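Long-range contacts in Mypaa.01249.c (Mycobacterium paratuberculosis, PDB 3RD5), which is probably an oxidoreductase of the short-chain dehydrogenase/reductase family, with its substrate and reaction not established: residues 41-46 with 62-67; 48-53 with 66-71; 147-152 with 274-279; 171-176 with 266-271. All coordinates share one frame; numbering follows the deposited sequence.

Interaction 1 (41-46 with 62-67); sequences ATVIMA and GQVEVR
Val43 and Met45 carry the backbone bonding between strands 42-46 and 63-67, which run parallel with their axes 4.6 Å apart at closest and their directions 27° apart. Each donates its N-H to one carbonyl of the partner strand and accepts from the amide two residues further on, spanning the residue between. Val43 N bonds Gln63 O and Val43 O takes Glu65 N at 2.8 Å; Met45 N bonds Glu65 O, also at 2.8 Å, and Met45 O takes Arg67 N. All four bonds are nearly straight. A water bridges Ala41 O and Gln63 N, accepting from the amide and donating to the carbonyl.

The charged part lies on the face with Ile44. Glu65 has CG anti to the backbone N (chi1 -179°) and an extended chain, which carries its carboxylate out to the Arg67 guanidinium. Arg67 grips it side-on, NE to OE2 and NH2 to OE1, each at 3.0 Å. OE2 is met from well above the carboxylate plane, whereas OE1 is met on its syn side. Ile44 CD1 lies over one face of this guanidinium, 3.8 Å from Arg67 NH2 and offset toward the rim. Two bonds to one carboxylate should limit rotation of the guanidinium.

Apolar contact on the opposite face is looser: Val43 CB meets Val64 CG2 at 4.2 Å, and Met45 CB lies near Val64 CG1 and Val66 CG2.

Helix 50-57 connects the two strands in a right-handed beta-alpha-beta unit of the Rossmann fold. Strand 18-22 bonds the other edge of 42-47, helix 27-38 packs on Val43, Met45 and Val64, and helix 50-57 covers Val64 and Val66.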
loop_
_atom_site.group_PDB
_atom_site.type_symbol
_atom_site.label_atom_id
_atom_site.label_comp_id
_atom_site.label_asym_id
_atom_site.label_seq_id
_atom_site.Cartn_x
_atom_site.Cartn_y
_atom_site.Cartn_z
ATOM N N ALA A 41 11.643 4.680 14.731
ATOM C CA ALA A 41 10.814 5.491 13.824
ATOM C C ALA A 41 9.721 6.238 14.564
ATOM O O ALA A 41 9.150 5.739 15.540
ATOM C CB ALA A 41 10.126 4.633 12.758
ATOM N N THR A 42 9.373 7.420 14.060
ATOM C CA THR A 42 8.129 8.090 14.427
ATOM C C THR A 42 7.084 7.566 13.448
ATOM O O THR A 42 7.110 7.909 12.273
ATOM C CB THR A 42 8.253 9.611 14.334
ATOM O OG1 THR A 42 9.236 10.068 15.298
ATOM C CG2 THR A 42 6.924 10.279 14.629
ATOM N N VAL A 43 6.174 6.724 13.935
ATOM C CA VAL A 43 5.166 6.076 13.085
ATOM C C VAL A 43 3.827 6.777 13.237
ATOM O O VAL A 43 3.409 7.073 14.369
ATOM C CB VAL A 43 4.993 4.585 13.420
ATOM C CG1 VAL A 43 3.922 3.945 12.526
ATOM C CG2 VAL A 43 6.322 3.822 13.289
ATOM N N ILE A 44 3.206 7.113 12.119
ATOM C CA ILE A 44 1.847 7.663 12.082
ATOM C C ILE A 44 0.956 6.591 11.460
ATOM O O ILE A 44 1.082 6.304 10.254
ATOM C CB ILE A 44 1.793 8.956 11.272
ATOM C CG1 ILE A 44 2.693 10.022 11.901
ATOM C CG2 ILE A 44 0.347 9.462 11.150
ATOM C CD1 ILE A 44 2.959 11.219 10.981
ATOM N N MET A 45 0.123 5.954 12.289
ATOM C CA MET A 45 -0.811 4.943 11.832
ATOM C C MET A 45 -2.112 5.630 11.498
ATOM O O MET A 45 -2.725 6.273 12.355
ATOM C CB MET A 45 -1.061 3.898 12.916
ATOM C CG MET A 45 -2.163 2.929 12.612
ATOM S SD MET A 45 -1.679 1.856 11.296
ATOM C CE MET A 45 0.047 1.739 11.906
ATOM N N ALA A 46 -2.553 5.479 10.258
ATOM C CA ALA A 46 -3.719 6.188 9.720
ATOM C C ALA A 46 -4.826 5.177 9.486
ATOM O O ALA A 46 -4.710 4.318 8.602
ATOM C CB ALA A 46 -3.304 6.897 8.437
ATOM N N GLY A 62 8.338 2.390 21.575
ATOM C CA GLY A 62 8.606 3.407 20.578
ATOM C C GLY A 62 7.379 4.306 20.355
ATOM O O GLY A 62 6.462 4.330 21.181
ATOM N N GLN A 63 7.398 5.033 19.248
ATOM C CA GLN A 63 6.428 6.108 18.960
ATOM C C GLN A 63 5.462 5.731 17.836
ATOM O O GLN A 63 5.802 5.837 16.653
ATOM C CB GLN A 63 7.177 7.385 18.638
ATOM C CG GLN A 63 7.915 7.905 19.841
ATOM C CD GLN A 63 8.632 9.207 19.574
ATOM O OE1 GLN A 63 9.838 9.220 19.371
ATOM N NE2 GLN A 63 7.879 10.326 19.554
ATOM N N VAL A 64 4.272 5.211 18.192
ATOM C CA VAL A 64 3.213 4.949 17.197
ATOM C C VAL A 64 2.030 5.845 17.546
ATOM O O VAL A 64 1.364 5.632 18.572
ATOM C CB VAL A 64 2.768 3.478 17.174
ATOM C CG1 VAL A 64 1.731 3.266 16.078
ATOM C CG2 VAL A 64 3.955 2.538 16.957
ATOM N N GLU A 65 1.808 6.867 16.713
ATOM C CA GLU A 65 0.689 7.801 16.827
ATOM C C GLU A 65 -0.455 7.333 15.956
ATOM O O GLU A 65 -0.213 6.860 14.879
ATOM C CB GLU A 65 1.089 9.232 16.398
ATOM C CG GLU A 65 -0.056 10.253 16.523
ATOM C CD GLU A 65 0.204 11.602 15.876
ATOM O OE1 GLU A 65 1.314 11.843 15.343
ATOM O OE2 GLU A 65 -0.742 12.435 15.931
ATOM N N VAL A 66 -1.684 7.480 16.425
ATOM C CA VAL A 66 -2.871 7.126 15.641
ATOM C C VAL A 66 -3.608 8.390 15.182
ATOM O O VAL A 66 -3.903 9.294 15.992
ATOM C CB VAL A 66 -3.779 6.257 16.489
ATOM C CG1 VAL A 66 -5.109 5.999 15.805
ATOM C CG2 VAL A 66 -3.078 4.930 16.768
ATOM N N ARG A 67 -3.912 8.436 13.878
ATOM C CA ARG A 67 -4.713 9.523 13.284
ATOM C C ARG A 67 -5.822 8.916 12.445
ATOM O O ARG A 67 -5.701 7.802 11.923
ATOM C CB ARG A 67 -3.861 10.437 12.413
ATOM C CG ARG A 67 -2.749 11.153 13.133
ATOM C CD ARG A 67 -2.093 12.188 12.275
ATOM N NE ARG A 67 -0.888 12.696 12.940
ATOM C CZ ARG A 67 0.028 13.465 12.366
ATOM N NH1 ARG A 67 -0.127 13.917 11.137
ATOM N NH2 ARG A 67 1.124 13.779 13.046
HETATM O O HOH W 1 10.001 4.828 17.895
#

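Interaction 2 (48-53 with 66-71); sequences RDTRKG and VRELDL
Thr50 lays its methyl against the backbone of the strand end, with CG2 3.5 Å from Glu68 CA, and its CB meets Val66 CG1 at 3.9 Å. A chi1 of 61° sets OG1 between the backbone N and carbonyl carbon and turns CG2 toward Glu68. A water bridges Thr50 OG1 and Glu68, donating to Glu68 OE1; a second water donates to both Arg48 O and Glu68 OE2. Both bridges hold for one of the two conformers modelled for Glu68. Val66 reaches farther along the helix with its other branch, CG2 lying 3.6 Å from Gly53 C.

This is the start of helix 50-57 settling on strand 63-68 within a beta-alpha-beta unit of the Rossmann fold. Asp49 is the N-cap of the helix, OD1 accepting from Lys52 N at 3.1 Å.

Arg48, in one of its two modelled conformers, runs alongside Asp70, pointing the same way, and makes a salt bridge of 2.8 Å between Arg48 NH1 and Asp70 OD1. The oxygen lies well out of the guanidinium plane, so no N-H points at it and the attraction is between charges; the guanidinium and carboxylate planes are 60° apart. Asp70 OD1 also accepts from Gln72 N.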
loop_
_atom_site.group_PDB
_atom_site.type_symbol
_atom_site.label_atom_id
_atom_site.label_comp_id
_atom_site.label_asym_id
_atom_site.label_seq_id
_atom_site.Cartn_x
_atom_site.Cartn_y
_atom_site.Cartn_z
ATOM N N ARG A 48 -9.305 3.996 10.162
ATOM C CA ARG A 48 -10.704 4.414 10.246
ATOM C C ARG A 48 -11.167 4.452 11.689
ATOM O O ARG A 48 -11.829 5.416 12.128
ATOM C CB ARG A 48 -11.587 3.446 9.448
ATOM C CG ARG A 48 -13.067 3.851 9.279
ATOM C CD ARG A 48 -13.874 2.700 8.643
ATOM N NE ARG A 48 -15.121 3.113 7.988
ATOM C CZ ARG A 48 -15.321 3.152 6.667
ATOM N NH1 ARG A 48 -14.360 2.821 5.813
ATOM N NH2 ARG A 48 -16.497 3.541 6.193
ATOM N N ASP A 49 -10.845 3.395 12.437
ATOM C CA ASP A 49 -11.313 3.219 13.821
ATOM C C ASP A 49 -10.163 3.569 14.748
ATOM O O ASP A 49 -9.304 2.727 15.099
ATOM C CB ASP A 49 -11.803 1.781 14.072
ATOM C CG ASP A 49 -12.369 1.567 15.476
ATOM O OD1 ASP A 49 -12.127 2.382 16.409
ATOM O OD2 ASP A 49 -13.098 0.547 15.654
ATOM N N THR A 50 -10.125 4.834 15.118
ATOM C CA THR A 50 -9.037 5.354 15.948
ATOM C C THR A 50 -9.097 4.896 17.401
ATOM O O THR A 50 -8.064 4.822 18.064
ATOM C CB THR A 50 -8.943 6.885 15.889
ATOM O OG1 THR A 50 -10.173 7.451 16.377
ATOM C CG2 THR A 50 -8.645 7.404 14.473
ATOM N N ARG A 51 -10.273 4.557 17.909
ATOM C CA ARG A 51 -10.371 4.046 19.269
ATOM C C ARG A 51 -9.628 2.710 19.359
ATOM O O ARG A 51 -8.816 2.493 20.278
ATOM C CB ARG A 51 -11.844 3.915 19.686
ATOM N N LYS A 52 -9.904 1.810 18.423
ATOM C CA LYS A 52 -9.233 0.517 18.380
ATOM C C LYS A 52 -7.732 0.726 18.129
ATOM O O LYS A 52 -6.898 0.080 18.766
ATOM C CB LYS A 52 -9.820 -0.327 17.252
ATOM C CG LYS A 52 -9.326 -1.750 17.152
ATOM C CD LYS A 52 -10.091 -2.495 16.034
ATOM C CE LYS A 52 -9.518 -3.884 15.745
ATOM N NZ LYS A 52 -10.011 -4.422 14.418
ATOM N N GLY A 53 -7.408 1.609 17.195
ATOM C CA GLY A 53 -5.999 1.880 16.888
ATOM C C GLY A 53 -5.206 2.362 18.096
ATOM O O GLY A 53 -4.094 1.881 18.371
ATOM N N VAL A 66 -1.684 7.480 16.425
ATOM C CA VAL A 66 -2.871 7.126 15.641
ATOM C C VAL A 66 -3.608 8.390 15.182
ATOM O O VAL A 66 -3.903 9.294 15.992
ATOM C CB VAL A 66 -3.779 6.257 16.489
ATOM C CG1 VAL A 66 -5.109 5.999 15.805
ATOM C CG2 VAL A 66 -3.078 4.930 16.768
ATOM N N ARG A 67 -3.912 8.436 13.878
ATOM C CA ARG A 67 -4.713 9.523 13.284
ATOM C C ARG A 67 -5.822 8.916 12.445
ATOM O O ARG A 67 -5.701 7.802 11.923
ATOM C CB ARG A 67 -3.861 10.437 12.413
ATOM C CG ARG A 67 -2.749 11.153 13.133
ATOM C CD ARG A 67 -2.093 12.188 12.275
ATOM N NE ARG A 67 -0.888 12.696 12.940
ATOM C CZ ARG A 67 0.028 13.465 12.366
ATOM N NH1 ARG A 67 -0.127 13.917 11.137
ATOM N NH2 ARG A 67 1.124 13.779 13.046
ATOM N N GLU A 68 -6.889 9.678 12.272
ATOM C CA GLU A 68 -8.051 9.226 11.506
ATOM C C GLU A 68 -7.842 9.356 10.016
ATOM O O GLU A 68 -7.419 10.411 9.518
ATOM C CB GLU A 68 -9.297 10.037 11.883
ATOM C CG GLU A 68 -10.591 9.363 11.491
ATOM C CD GLU A 68 -11.806 10.200 11.783
ATOM O OE1 GLU A 68 -11.806 10.929 12.795
ATOM O OE2 GLU A 68 -12.767 10.119 10.983
ATOM N N LEU A 69 -8.153 8.271 9.318
ATOM C CA LEU A 69 -8.152 8.223 7.859
ATOM C C LEU A 69 -9.211 7.217 7.444
ATOM O O LEU A 69 -9.138 6.040 7.836
ATOM C CB LEU A 69 -6.795 7.812 7.308
ATOM C CG LEU A 69 -6.719 7.448 5.819
ATOM C CD1 LEU A 69 -7.058 8.707 5.012
ATOM C CD2 LEU A 69 -5.340 6.885 5.472
ATOM N N ASP A 70 -10.141 7.631 6.570
ATOM C CA ASP A 70 -11.075 6.736 5.926
ATOM C C ASP A 70 -10.774 6.700 4.430
ATOM O O ASP A 70 -11.134 7.631 3.696
ATOM C CB ASP A 70 -12.514 7.209 6.150
ATOM C CG ASP A 70 -13.546 6.278 5.574
ATOM O OD1 ASP A 70 -13.180 5.255 4.974
ATOM O OD2 ASP A 70 -14.786 6.591 5.745
ATOM N N LEU A 71 -10.081 5.664 3.977
ATOM C CA LEU A 71 -9.727 5.506 2.572
ATOM C C LEU A 71 -10.919 5.396 1.644
ATOM O O LEU A 71 -10.751 5.569 0.457
ATOM C CB LEU A 71 -8.810 4.297 2.362
ATOM C CG LEU A 71 -7.365 4.472 2.877
ATOM C CD1 LEU A 71 -6.728 3.069 2.984
ATOM C CD2 LEU A 71 -6.565 5.350 1.861
HETATM O O HOH W 2 -13.199 7.129 10.437
HETATM O O HOH W 3 -11.270 9.785 15.150
#

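Interaction 3 (147-152 with 274-279); sequences INLEDL and AAALWA
Leu277 and Ile147 cross at about a right angle, with Leu277 CD1 meeting the CG2 branch of Ile147 at 4.2 Å. The leucine swings CG away from its own backbone N (chi1 173°), which carries CD1 off the helix toward two residues of the loop, Ile147 and Leu152: Leu152 CD1 is the second neighbour, at 4.3 Å from Leu277 CD1. Leu149 comes from the loop onto the helix surface itself and divides its two methyls. CD1 meets the methyl of Ala276, 3.8 Å from Ala276 CB, while CD2 rests on the backbone beside it, 4.1 Å from Leu277 N.

The loop lies between strand 133-137 and helix 161-185 of the Rossmann fold, and the helix it meets, 271-285, is the last of the chain, so the contact joins the two across more than a hundred residues. No hydrogen bond crosses it. Polar bonds tie the loop to helix 161-185 and to residues just after it: Gln167 of that helix accepts from Asn148 N and donates to Leu152 O, and the Asp151 carboxylate takes the amides of Arg155 and Ser156. The apolar patch extends past these residues: Met273 touches both Ile147 and Leu149, Leu280 continues along Leu149, and Leu284 meets Leu152.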
loop_
_atom_site.group_PDB
_atom_site.type_symbol
_atom_site.label_atom_id
_atom_site.label_comp_id
_atom_site.label_asym_id
_atom_site.label_seq_id
_atom_site.Cartn_x
_atom_site.Cartn_y
_atom_site.Cartn_z
ATOM N N ILE A 147 -7.408 -5.261 -15.347
ATOM C CA ILE A 147 -7.970 -3.900 -15.272
ATOM C C ILE A 147 -9.037 -3.722 -16.325
ATOM O O ILE A 147 -8.794 -3.964 -17.505
ATOM C CB ILE A 147 -6.907 -2.832 -15.494
ATOM C CG1 ILE A 147 -5.755 -2.966 -14.513
ATOM C CG2 ILE A 147 -7.541 -1.424 -15.418
ATOM C CD1 ILE A 147 -6.154 -2.954 -13.011
ATOM N N ASN A 148 -10.239 -3.357 -15.894
ATOM C CA ASN A 148 -11.354 -3.021 -16.793
ATOM C C ASN A 148 -11.510 -1.507 -16.813
ATOM O O ASN A 148 -12.067 -0.905 -15.905
ATOM C CB ASN A 148 -12.617 -3.727 -16.302
ATOM C CG ASN A 148 -13.714 -3.679 -17.299
ATOM O OD1 ASN A 148 -13.964 -2.615 -17.911
ATOM N ND2 ASN A 148 -14.382 -4.835 -17.505
ATOM N N LEU A 149 -10.915 -0.840 -17.830
ATOM C CA LEU A 149 -10.915 0.622 -17.868
ATOM C C LEU A 149 -12.307 1.207 -18.096
ATOM O O LEU A 149 -12.573 2.300 -17.625
ATOM C CB LEU A 149 -9.992 1.131 -18.998
ATOM C CG LEU A 149 -8.497 0.860 -18.815
ATOM C CD1 LEU A 149 -7.771 1.202 -20.151
ATOM C CD2 LEU A 149 -7.923 1.670 -17.623
ATOM N N GLU A 150 -13.162 0.479 -18.796
ATOM C CA GLU A 150 -14.520 0.959 -19.107
ATOM C C GLU A 150 -15.458 0.819 -17.927
ATOM O O GLU A 150 -16.445 1.562 -17.848
ATOM C CB GLU A 150 -15.086 0.166 -20.298
ATOM C CG GLU A 150 -14.329 0.382 -21.615
ATOM C CD GLU A 150 -12.905 -0.250 -21.685
ATOM O OE1 GLU A 150 -12.600 -1.285 -20.979
ATOM O OE2 GLU A 150 -12.047 0.303 -22.468
ATOM N N ASP A 151 -15.159 -0.094 -17.004
ATOM C CA ASP A 151 -16.084 -0.375 -15.900
ATOM C C ASP A 151 -15.267 -0.824 -14.674
ATOM O O ASP A 151 -15.451 -1.915 -14.109
ATOM C CB ASP A 151 -17.156 -1.395 -16.282
ATOM C CG ASP A 151 -18.246 -1.514 -15.250
ATOM O OD1 ASP A 151 -18.371 -0.631 -14.377
ATOM O OD2 ASP A 151 -18.971 -2.536 -15.355
ATOM N N LEU A 152 -14.373 0.044 -14.244
ATOM C CA LEU A 152 -13.476 -0.245 -13.112
ATOM C C LEU A 152 -14.262 -0.546 -11.837
ATOM O O LEU A 152 -13.820 -1.364 -11.010
ATOM C CB LEU A 152 -12.541 0.939 -12.882
ATOM C CG LEU A 152 -11.363 0.663 -11.953
ATOM C CD1 LEU A 152 -10.227 -0.118 -12.631
ATOM C CD2 LEU A 152 -10.825 2.034 -11.385
ATOM N N ALA A 274 -0.542 0.570 -17.357
ATOM C CA ALA A 274 -0.203 1.341 -16.167
ATOM C C ALA A 274 -0.466 2.836 -16.390
ATOM O O ALA A 274 -1.003 3.535 -15.524
ATOM C CB ALA A 274 1.280 1.106 -15.791
ATOM N N ALA A 275 -0.063 3.365 -17.546
ATOM C CA ALA A 275 -0.287 4.726 -17.877
ATOM C C ALA A 275 -1.776 5.096 -18.077
ATOM O O ALA A 275 -2.210 6.166 -17.626
ATOM C CB ALA A 275 0.614 5.136 -19.083
ATOM N N ALA A 276 -2.567 4.193 -18.700
ATOM C CA ALA A 276 -3.997 4.422 -18.879
ATOM C C ALA A 276 -4.733 4.385 -17.545
ATOM O O ALA A 276 -5.583 5.236 -17.269
ATOM C CB ALA A 276 -4.595 3.338 -19.808
ATOM N N LEU A 277 -4.372 3.421 -16.696
ATOM C CA LEU A 277 -4.971 3.329 -15.358
ATOM C C LEU A 277 -4.671 4.588 -14.546
ATOM O O LEU A 277 -5.519 5.060 -13.792
ATOM C CB LEU A 277 -4.483 2.078 -14.613
ATOM C CG LEU A 277 -4.939 1.989 -13.149
ATOM C CD1 LEU A 277 -6.461 1.817 -13.009
ATOM C CD2 LEU A 277 -4.202 0.818 -12.499
ATOM N N TRP A 278 -3.455 5.129 -14.680
ATOM C CA TRP A 278 -3.118 6.361 -13.995
ATOM C C TRP A 278 -4.039 7.500 -14.392
ATOM O O TRP A 278 -4.552 8.251 -13.537
ATOM C CB TRP A 278 -1.646 6.721 -14.271
ATOM C CG TRP A 278 -1.166 7.841 -13.394
ATOM C CD1 TRP A 278 -1.432 9.171 -13.539
ATOM C CD2 TRP A 278 -0.413 7.716 -12.170
ATOM N NE1 TRP A 278 -0.917 9.868 -12.472
ATOM C CE2 TRP A 278 -0.277 8.999 -11.635
ATOM C CE3 TRP A 278 0.173 6.628 -11.488
ATOM C CZ2 TRP A 278 0.373 9.220 -10.397
ATOM C CZ3 TRP A 278 0.805 6.846 -10.294
ATOM C CH2 TRP A 278 0.923 8.147 -9.773
ATOM N N ALA A 279 -4.301 7.636 -15.696
ATOM C CA ALA A 279 -5.186 8.676 -16.186
ATOM C C ALA A 279 -6.595 8.513 -15.634
ATOM O O ALA A 279 -7.216 9.470 -15.163
ATOM C CB ALA A 279 -5.221 8.677 -17.744
#

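Interaction 4 (171-176 with 266-271); sequences ANLLFT and RRAKDA. With EDO (1,2-ethanediol), chain C.
The backbones come nearest at Leu174 and Ala268, whose CA atoms are 5.7 Å apart, where a short 3-10 turn (267-269) lies against the middle of helix 161-185. Leu174 does most of the touching, and it does so through one methyl: the carbonyl oxygens of Arg267, Ala268 and Asp270 all face its CD2, with Leu174 CD2 to Ala268 O at 3.5 Å. With CG anti to the carbonyl carbon (chi1 -69°), the side chain brings this branch to the turn. Leu173, one residue earlier, meets the turn through CB, 4.2 Å from Ala268 CB. No direct hydrogen bond joins the segments, but a water donates to Ala268 O at 2.7 Å and, weakly, to Leu173 O.

In this Rossmann-fold protein the turn leads from strand 259-261 into the final helix, 271-285, and Asp270 is the N-cap of that helix, its OD1 accepting from Met273 N. The same carboxylate holds a molecule of ethanediol, probably from the crystallisation liquor: EDO O1 donates to Asp270 OD1 at 2.6 Å and EDO O2 to Asp270 OD2 at 2.7 Å, one hydroxyl to each oxygen. Near the start of the turn, a HEPES molecule, probably also from the liquor, takes the backbone amides of Arg266 and Arg267 on its sulfonate oxygens. The far end of the Arg267 side chain leads away from helix 161-185 and gives NE to Gly145 O.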
loop_
_atom_site.group_PDB
_atom_site.type_symbol
_atom_site.label_atom_id
_atom_site.label_comp_id
_atom_site.label_asym_id
_atom_site.label_seq_id
_atom_site.Cartn_x
_atom_site.Cartn_y
_atom_site.Cartn_z
ATOM N N ALA A 171 -3.872 -3.397 -9.746
ATOM C CA ALA A 171 -3.777 -1.941 -9.749
ATOM C C ALA A 171 -2.647 -1.424 -8.863
ATOM O O ALA A 171 -1.903 -0.523 -9.243
ATOM C CB ALA A 171 -5.113 -1.293 -9.376
ATOM N N ASN A 172 -2.441 -2.065 -7.701
ATOM C CA ASN A 172 -1.365 -1.662 -6.793
ATOM C C ASN A 172 0.004 -1.764 -7.464
ATOM O O ASN A 172 0.894 -0.928 -7.242
ATOM C CB ASN A 172 -1.310 -2.556 -5.545
ATOM C CG ASN A 172 -2.467 -2.403 -4.563
ATOM O OD1 ASN A 172 -2.831 -3.404 -3.910
ATOM N ND2 ASN A 172 -2.990 -1.186 -4.352
ATOM N N LEU A 173 0.201 -2.792 -8.286
ATOM C CA LEU A 173 1.462 -2.980 -9.009
ATOM C C LEU A 173 1.627 -2.014 -10.190
ATOM O O LEU A 173 2.703 -1.441 -10.394
ATOM C CB LEU A 173 1.628 -4.454 -9.455
ATOM C CG LEU A 173 1.893 -5.383 -8.287
ATOM C CD1 LEU A 173 1.854 -6.843 -8.738
ATOM C CD2 LEU A 173 3.316 -5.156 -7.710
ATOM N N LEU A 174 0.564 -1.859 -10.976
ATOM C CA LEU A 174 0.587 -0.913 -12.092
ATOM C C LEU A 174 0.795 0.510 -11.580
ATOM O O LEU A 174 1.459 1.332 -12.234
ATOM C CB LEU A 174 -0.703 -1.042 -12.877
ATOM C CG LEU A 174 -0.898 -2.339 -13.662
ATOM C CD1 LEU A 174 -2.347 -2.426 -14.162
ATOM C CD2 LEU A 174 0.087 -2.461 -14.841
ATOM N N PHE A 175 0.210 0.815 -10.427
ATOM C CA PHE A 175 0.424 2.102 -9.711
ATOM C C PHE A 175 1.901 2.309 -9.427
ATOM O O PHE A 175 2.495 3.368 -9.694
ATOM C CB PHE A 175 -0.380 2.101 -8.415
ATOM C CG PHE A 175 -0.071 3.245 -7.515
ATOM C CD1 PHE A 175 -0.440 4.526 -7.802
ATOM C CD2 PHE A 175 0.554 2.984 -6.317
ATOM C CE1 PHE A 175 -0.155 5.566 -6.921
ATOM C CE2 PHE A 175 0.793 3.998 -5.418
ATOM C CZ PHE A 175 0.459 5.300 -5.748
ATOM N N THR A 176 2.519 1.281 -8.837
ATOM C CA THR A 176 3.935 1.339 -8.479
ATOM C C THR A 176 4.841 1.558 -9.697
ATOM O O THR A 176 5.731 2.427 -9.669
ATOM C CB THR A 176 4.325 0.070 -7.760
ATOM O OG1 THR A 176 3.571 -0.075 -6.538
ATOM C CG2 THR A 176 5.861 0.018 -7.413
ATOM N N ARG A 266 2.312 -10.934 -16.341
ATOM C CA ARG A 266 2.488 -10.261 -17.606
ATOM C C ARG A 266 1.629 -8.994 -17.656
ATOM O O ARG A 266 2.083 -7.945 -18.092
ATOM C CB ARG A 266 2.139 -11.196 -18.758
ATOM C CG ARG A 266 3.090 -12.367 -18.902
ATOM C CD ARG A 266 2.462 -13.394 -19.877
ATOM N NE ARG A 266 3.335 -14.546 -20.105
ATOM C CZ ARG A 266 2.926 -15.779 -20.415
ATOM N NH1 ARG A 266 1.623 -16.074 -20.522
ATOM N NH2 ARG A 266 3.831 -16.739 -20.609
ATOM N N ARG A 267 0.384 -9.080 -17.172
ATOM C CA ARG A 267 -0.464 -7.883 -17.148
ATOM C C ARG A 267 0.070 -6.785 -16.238
ATOM O O ARG A 267 -0.099 -5.603 -16.504
ATOM C CB ARG A 267 -1.911 -8.247 -16.815
ATOM C CG ARG A 267 -2.562 -8.948 -17.970
ATOM C CD ARG A 267 -4.069 -9.100 -17.848
ATOM N NE ARG A 267 -4.461 -10.039 -16.819
ATOM C CZ ARG A 267 -4.619 -11.359 -16.970
ATOM N NH1 ARG A 267 -5.062 -12.088 -15.945
ATOM N NH2 ARG A 267 -4.376 -11.975 -18.127
ATOM N N ALA A 268 0.735 -7.156 -15.148
ATOM C CA ALA A 268 1.377 -6.146 -14.300
ATOM C C ALA A 268 2.561 -5.459 -14.959
ATOM O O ALA A 268 2.966 -4.388 -14.497
ATOM C CB ALA A 268 1.819 -6.788 -12.940
ATOM N N LYS A 269 3.111 -6.047 -16.016
ATOM C CA LYS A 269 4.238 -5.472 -16.761
ATOM C C LYS A 269 3.820 -4.672 -17.977
ATOM O O LYS A 269 4.677 -4.248 -18.750
ATOM C CB LYS A 269 5.257 -6.575 -17.114
ATOM C CG LYS A 269 5.870 -7.181 -15.845
ATOM C CD LYS A 269 6.962 -8.195 -16.119
ATOM C CE LYS A 269 6.495 -9.609 -16.048
ATOM N NZ LYS A 269 7.672 -10.551 -16.134
ATOM N N ASP A 270 2.519 -4.438 -18.162
ATOM C CA ASP A 270 1.997 -3.708 -19.315
ATOM C C ASP A 270 2.081 -2.198 -19.036
ATOM O O ASP A 270 1.309 -1.646 -18.253
ATOM C CB ASP A 270 0.562 -4.156 -19.590
ATOM C CG ASP A 270 -0.028 -3.553 -20.866
ATOM O OD1 ASP A 270 0.328 -2.448 -21.258
ATOM O OD2 ASP A 270 -0.951 -4.186 -21.439
ATOM N N ALA A 271 3.066 -1.541 -19.643
ATOM C CA ALA A 271 3.305 -0.138 -19.390
ATOM C C ALA A 271 2.188 0.746 -19.925
ATOM O O ALA A 271 1.871 1.762 -19.316
ATOM C CB ALA A 271 4.666 0.297 -20.008
HETATM C C1 EDO C . -0.205 -2.275 -24.562
HETATM O O1 EDO C . -0.450 -1.368 -23.495
HETATM C C2 EDO C . -1.487 -3.058 -24.797
HETATM O O2 EDO C . -2.212 -3.153 -23.562
HETATM O O HOH W 4 3.808 -3.544 -12.058
#

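In the fold
The four contacts fall into two pairs. Interactions 1 and 2 have centres 11 Å apart and share Val66 and Arg67 on strand 63-68, the outermost strand at one end of the sheet; Ala46 CB meets Leu69 CD2 where they touch. Interactions 3 and 4 are also 11 Å apart between centres, joined by Ile147, Leu174 and residues of helix 271-285. Interaction 1 lies about 30 Å from interaction 4, centre to centre, across the middle of the chain. The first pair closes early, within one beta-alpha-beta unit; later, 147-152 with 274-279 spans interaction 4, tying the C-terminal helix to the second half of the Rossmann fold.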